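Local coordinates for Non-structural protein 2 (Human rotavirus C, PDB 2GU0) that probably binds single-stranded RNA, hydrolyses nucleoside and RNA 5'-triphosphates, unwinds RNA helices and, as an octamer, helps build the viroplasms where the viral genome is replicated and packaged, at residues T104-C116 and K168-M180. Sequence-based numbering, arbitrary orientation.
Sequences TVVQVRHLENLLC and KLDYSNHKLLPLM
E112 and H174 are at the centre of a helix-to-loop contact that joins the two halves of the NSP2 subunit: the loop that leaves strand 164-170 of the C-terminal, HIT-like half lies along one side of helix 108-119, from the N-terminal half. E112 CG stands over the centre of the H174 imidazole, 3.4 Å above its plane, in a CH-pi contact; the carboxylate beyond it is nearly parallel to the ring (9°) but displaced toward H174 CB. Y171 CA covers the opposite face. E112 CG is anti to the backbone N (chi1 160°) and the chain bends at chi2, which carries the carboxylate past the ring to the loop backbone. There it works as a fork: E112 OE1 accepts from L176 N (3.1 Å) through its syn lone pair, and OE2 accepts from K175 N (3.2 Å), also on the syn side but 32° out of plane. OE2 has another donor in Q75 NE2, so this buried carboxylate is held from both halves. At the ring edge, H174 NE2 gives a weak hydrogen bond to N113 OD1 (3.2 Å), while N113 ND2 turns to E153, which also binds the Y171 hydroxyl. One turn back, R109 stretches its chain across the Y171 ring, CD 4.1 Å from the ring centroid in a CH-pi contact. R109 NE makes a weak, bent hydrogen bond to L177 O (3.3 Å), and L179 CD2 lies over a face of the guanidinium. V108 CG1 packs on L177 CD1 (3.6 Å) and L176 CD1. V108 and R109 are predicted to bind ATP, as is R224, consistent with a contact at the edge of the nucleotide site. Around it, L176 reaches L79 of helix 74-90, L111 and L114 pack on helix 129-139, and L169 and Y171 touch R224 of strand 222-227.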
loop_
_atom_site.group_PDB
_atom_site.type_symbol
_atom_site.label_atom_id
_atom_site.label_comp_id
_atom_site.label_asym_id
_atom_site.label_seq_id
_atom_site.Cartn_x
_atom_site.Cartn_y
_atom_site.Cartn_z
ATOM N N THR A 104 -40.861 7.677 20.225
ATOM C CA THR A 104 -39.967 8.087 21.295
ATOM C C THR A 104 -38.679 8.671 20.736
ATOM O O THR A 104 -37.999 8.035 19.942
ATOM C CB THR A 104 -39.570 6.905 22.153
ATOM O OG1 THR A 104 -40.740 6.273 22.678
ATOM C CG2 THR A 104 -38.670 7.357 23.278
ATOM N N VAL A 105 -38.337 9.884 21.139
ATOM C CA VAL A 105 -37.104 10.481 20.667
ATOM C C VAL A 105 -35.975 9.793 21.407
ATOM O O VAL A 105 -35.994 9.681 22.623
ATOM C CB VAL A 105 -37.074 11.989 20.923
ATOM C CG1 VAL A 105 -35.663 12.519 20.749
ATOM C CG2 VAL A 105 -38.009 12.681 19.935
ATOM N N VAL A 106 -34.998 9.321 20.651
ATOM C CA VAL A 106 -33.862 8.594 21.190
ATOM C C VAL A 106 -32.627 9.487 21.302
ATOM O O VAL A 106 -32.511 10.485 20.589
ATOM C CB VAL A 106 -33.591 7.368 20.274
ATOM C CG1 VAL A 106 -32.122 7.095 20.155
ATOM C CG2 VAL A 106 -34.307 6.154 20.820
ATOM N N GLN A 107 -31.719 9.139 22.213
ATOM C CA GLN A 107 -30.493 9.896 22.409
ATOM C C GLN A 107 -29.408 9.329 21.498
ATOM O O GLN A 107 -28.512 8.606 21.936
ATOM C CB GLN A 107 -30.045 9.808 23.861
ATOM C CG GLN A 107 -31.058 10.307 24.869
ATOM C CD GLN A 107 -30.438 10.615 26.240
ATOM O OE1 GLN A 107 -31.143 10.634 27.250
ATOM N NE2 GLN A 107 -29.126 10.874 26.275
ATOM N N VAL A 108 -29.495 9.676 20.222
ATOM C CA VAL A 108 -28.575 9.200 19.203
ATOM C C VAL A 108 -27.080 9.255 19.490
ATOM O O VAL A 108 -26.365 8.301 19.200
ATOM C CB VAL A 108 -28.819 9.932 17.876
ATOM C CG1 VAL A 108 -27.909 9.365 16.802
ATOM C CG2 VAL A 108 -30.285 9.801 17.473
ATOM N N ARG A 109 -26.594 10.361 20.041
ATOM C CA ARG A 109 -25.170 10.477 20.307
ATOM C C ARG A 109 -24.775 9.653 21.506
ATOM O O ARG A 109 -23.649 9.158 21.592
ATOM C CB ARG A 109 -24.784 11.934 20.515
ATOM C CG ARG A 109 -25.097 12.818 19.324
ATOM C CD ARG A 109 -24.414 14.155 19.463
ATOM N NE ARG A 109 -25.121 15.210 18.747
ATOM C CZ ARG A 109 -26.364 15.588 19.030
ATOM N NH1 ARG A 109 -27.048 14.994 20.014
ATOM N NH2 ARG A 109 -26.925 16.564 18.333
ATOM N N HIS A 110 -25.712 9.508 22.434
ATOM C CA HIS A 110 -25.495 8.709 23.632
ATOM C C HIS A 110 -25.379 7.253 23.144
ATOM O O HIS A 110 -24.441 6.549 23.495
ATOM C CB HIS A 110 -26.686 8.920 24.593
ATOM C CG HIS A 110 -26.613 8.141 25.875
ATOM N ND1 HIS A 110 -27.092 8.639 27.066
ATOM C CD2 HIS A 110 -26.227 6.869 26.134
ATOM C CE1 HIS A 110 -27.011 7.710 28.002
ATOM N NE2 HIS A 110 -26.490 6.624 27.463
ATOM N N LEU A 111 -26.309 6.814 22.302
ATOM C CA LEU A 111 -26.270 5.442 21.798
ATOM C C LEU A 111 -25.004 5.185 21.015
ATOM O O LEU A 111 -24.433 4.089 21.084
ATOM C CB LEU A 111 -27.473 5.150 20.904
ATOM C CG LEU A 111 -28.802 5.047 21.640
ATOM C CD1 LEU A 111 -29.931 4.964 20.648
ATOM C CD2 LEU A 111 -28.778 3.828 22.545
ATOM N N GLU A 112 -24.568 6.191 20.261
ATOM C CA GLU A 112 -23.366 6.038 19.467
ATOM C C GLU A 112 -22.202 5.764 20.396
ATOM O O GLU A 112 -21.290 5.027 20.046
ATOM C CB GLU A 112 -23.106 7.280 18.613
ATOM C CG GLU A 112 -21.666 7.404 18.138
ATOM C CD GLU A 112 -21.522 7.640 16.644
ATOM O OE1 GLU A 112 -22.389 8.308 16.050
ATOM O OE2 GLU A 112 -20.521 7.175 16.065
ATOM N N ASN A 113 -22.221 6.342 21.589
ATOM C CA ASN A 113 -21.131 6.068 22.507
ATOM C C ASN A 113 -21.272 4.673 23.085
ATOM O O ASN A 113 -20.273 3.967 23.234
ATOM C CB ASN A 113 -21.059 7.108 23.622
ATOM C CG ASN A 113 -20.128 8.248 23.282
ATOM O OD1 ASN A 113 -19.158 8.064 22.544
ATOM N ND2 ASN A 113 -20.398 9.425 23.830
ATOM N N LEU A 114 -22.500 4.258 23.401
ATOM C CA LEU A 114 -22.687 2.910 23.932
ATOM C C LEU A 114 -22.120 1.885 22.950
ATOM O O LEU A 114 -21.526 0.895 23.370
ATOM C CB LEU A 114 -24.159 2.615 24.206
ATOM C CG LEU A 114 -24.781 3.284 25.438
ATOM C CD1 LEU A 114 -26.262 2.988 25.480
ATOM C CD2 LEU A 114 -24.127 2.786 26.692
ATOM N N LEU A 115 -22.289 2.127 21.650
ATOM C CA LEU A 115 -21.756 1.225 20.625
ATOM C C LEU A 115 -20.258 1.005 20.806
ATOM O O LEU A 115 -19.767 -0.113 20.652
ATOM C CB LEU A 115 -21.978 1.778 19.218
ATOM C CG LEU A 115 -23.361 1.715 18.579
ATOM C CD1 LEU A 115 -23.280 2.337 17.190
ATOM C CD2 LEU A 115 -23.833 0.276 18.504
ATOM N N CYS A 116 -19.534 2.074 21.121
ATOM C CA CYS A 116 -18.099 1.979 21.332
ATOM C C CYS A 116 -17.817 1.179 22.585
ATOM O O CYS A 116 -16.921 0.345 22.601
ATOM C CB CYS A 116 -17.479 3.373 21.449
ATOM S SG CYS A 116 -17.574 4.331 19.898
ATOM N N LYS A 168 -15.251 11.344 29.485
ATOM C CA LYS A 168 -15.265 12.353 28.435
ATOM C C LYS A 168 -16.289 12.113 27.324
ATOM O O LYS A 168 -16.321 11.051 26.715
ATOM C CB LYS A 168 -13.866 12.496 27.828
ATOM C CG LYS A 168 -13.851 13.218 26.499
ATOM C CD LYS A 168 -12.440 13.454 26.017
ATOM C CE LYS A 168 -11.840 14.679 26.666
ATOM N NZ LYS A 168 -12.635 15.895 26.318
ATOM N N LEU A 169 -17.125 13.117 27.081
ATOM C CA LEU A 169 -18.145 13.062 26.042
ATOM C C LEU A 169 -17.593 13.833 24.855
ATOM O O LEU A 169 -17.590 15.074 24.828
ATOM C CB LEU A 169 -19.455 13.684 26.538
ATOM C CG LEU A 169 -20.106 12.831 27.632
ATOM C CD1 LEU A 169 -21.349 13.486 28.201
ATOM C CD2 LEU A 169 -20.444 11.490 27.035
ATOM N N ASP A 170 -17.100 13.076 23.883
ATOM C CA ASP A 170 -16.502 13.641 22.695
ATOM C C ASP A 170 -17.332 13.230 21.504
ATOM O O ASP A 170 -17.270 12.090 21.058
ATOM C CB ASP A 170 -15.081 13.114 22.530
ATOM C CG ASP A 170 -14.284 13.902 21.521
ATOM O OD1 ASP A 170 -13.179 13.441 21.160
ATOM O OD2 ASP A 170 -14.758 14.984 21.098
ATOM N N TYR A 171 -18.107 14.171 20.988
ATOM C CA TYR A 171 -18.969 13.910 19.860
ATOM C C TYR A 171 -18.276 14.300 18.575
ATOM O O TYR A 171 -18.654 13.857 17.496
ATOM C CB TYR A 171 -20.262 14.696 20.042
ATOM C CG TYR A 171 -20.989 14.308 21.308
ATOM C CD1 TYR A 171 -21.403 15.262 22.229
ATOM C CD2 TYR A 171 -21.243 12.970 21.591
ATOM C CE1 TYR A 171 -22.058 14.882 23.409
ATOM C CE2 TYR A 171 -21.892 12.579 22.755
ATOM C CZ TYR A 171 -22.297 13.532 23.659
ATOM O OH TYR A 171 -22.953 13.125 24.795
ATOM N N SER A 172 -17.238 15.115 18.703
ATOM C CA SER A 172 -16.488 15.598 17.555
ATOM C C SER A 172 -16.167 14.540 16.498
ATOM O O SER A 172 -16.064 14.870 15.318
ATOM C CB SER A 172 -15.188 16.249 18.023
ATOM O OG SER A 172 -14.198 15.269 18.278
ATOM N N ASN A 173 -16.014 13.278 16.898
ATOM C CA ASN A 173 -15.686 12.233 15.923
ATOM C C ASN A 173 -16.780 11.222 15.579
ATOM O O ASN A 173 -16.520 10.237 14.892
ATOM C CB ASN A 173 -14.438 11.470 16.372
ATOM C CG ASN A 173 -13.159 12.250 16.123
ATOM O OD1 ASN A 173 -12.865 12.630 14.983
ATOM N ND2 ASN A 173 -12.390 12.492 17.188
ATOM N N HIS A 174 -17.995 11.460 16.054
ATOM C CA HIS A 174 -19.104 10.560 15.771
ATOM C C HIS A 174 -19.445 10.512 14.288
ATOM O O HIS A 174 -19.369 11.531 13.603
ATOM C CB HIS A 174 -20.336 11.008 16.540
ATOM C CG HIS A 174 -20.304 10.640 17.984
ATOM N ND1 HIS A 174 -21.368 10.857 18.829
ATOM C CD2 HIS A 174 -19.356 10.021 18.722
ATOM C CE1 HIS A 174 -21.080 10.377 20.024
ATOM N NE2 HIS A 174 -19.864 9.865 19.985
ATOM N N LYS A 175 -19.825 9.339 13.787
ATOM C CA LYS A 175 -20.198 9.235 12.383
ATOM C C LYS A 175 -21.689 9.564 12.155
ATOM O O LYS A 175 -22.078 9.985 11.068
ATOM C CB LYS A 175 -19.859 7.844 11.829
ATOM C CG LYS A 175 -18.431 7.722 11.290
ATOM C CD LYS A 175 -18.240 6.486 10.368
ATOM C CE LYS A 175 -18.777 6.666 8.919
ATOM N NZ LYS A 175 -18.662 5.414 8.091
ATOM N N LEU A 176 -22.517 9.401 13.186
ATOM C CA LEU A 176 -23.946 9.680 13.060
ATOM C C LEU A 176 -24.304 11.163 13.085
ATOM O O LEU A 176 -24.750 11.706 12.079
ATOM C CB LEU A 176 -24.736 8.928 14.140
ATOM C CG LEU A 176 -24.833 7.408 13.958
ATOM C CD1 LEU A 176 -25.722 6.807 15.036
ATOM C CD2 LEU A 176 -25.408 7.098 12.585
ATOM N N LEU A 177 -24.110 11.819 14.222
ATOM C CA LEU A 177 -24.421 13.236 14.340
ATOM C C LEU A 177 -23.272 13.974 14.997
ATOM O O LEU A 177 -23.333 14.301 16.182
ATOM C CB LEU A 177 -25.679 13.428 15.168
ATOM C CG LEU A 177 -26.920 12.682 14.675
ATOM C CD1 LEU A 177 -28.032 12.803 15.712
ATOM C CD2 LEU A 177 -27.374 13.247 13.334
ATOM N N PRO A 178 -22.207 14.258 14.227
ATOM C CA PRO A 178 -21.002 14.962 14.684
ATOM C C PRO A 178 -21.332 16.235 15.448
ATOM O O PRO A 178 -22.274 16.942 15.101
ATOM C CB PRO A 178 -20.266 15.250 13.385
ATOM C CG PRO A 178 -20.626 14.081 12.544
ATOM C CD PRO A 178 -22.109 13.958 12.788
ATOM N N LEU A 179 -20.557 16.525 16.488
ATOM C CA LEU A 179 -20.788 17.719 17.303
ATOM C C LEU A 179 -19.501 18.158 18.009
ATOM O O LEU A 179 -18.647 17.333 18.349
ATOM C CB LEU A 179 -21.880 17.442 18.336
ATOM C CG LEU A 179 -22.468 18.674 19.007
ATOM C CD1 LEU A 179 -23.175 19.484 17.948
ATOM C CD2 LEU A 179 -23.437 18.273 20.106
ATOM N N MET A 180 -19.377 19.457 18.251
ATOM C CA MET A 180 -18.173 19.998 18.877
ATOM C C MET A 180 -18.226 20.224 20.382
ATOM O O MET A 180 -17.184 20.275 21.029
ATOM C CB MET A 180 -17.784 21.299 18.182
ATOM C CG MET A 180 -17.806 21.176 16.677
ATOM S SD MET A 180 -17.003 19.656 16.169
ATOM C CE MET A 180 -15.242 20.045 16.543
#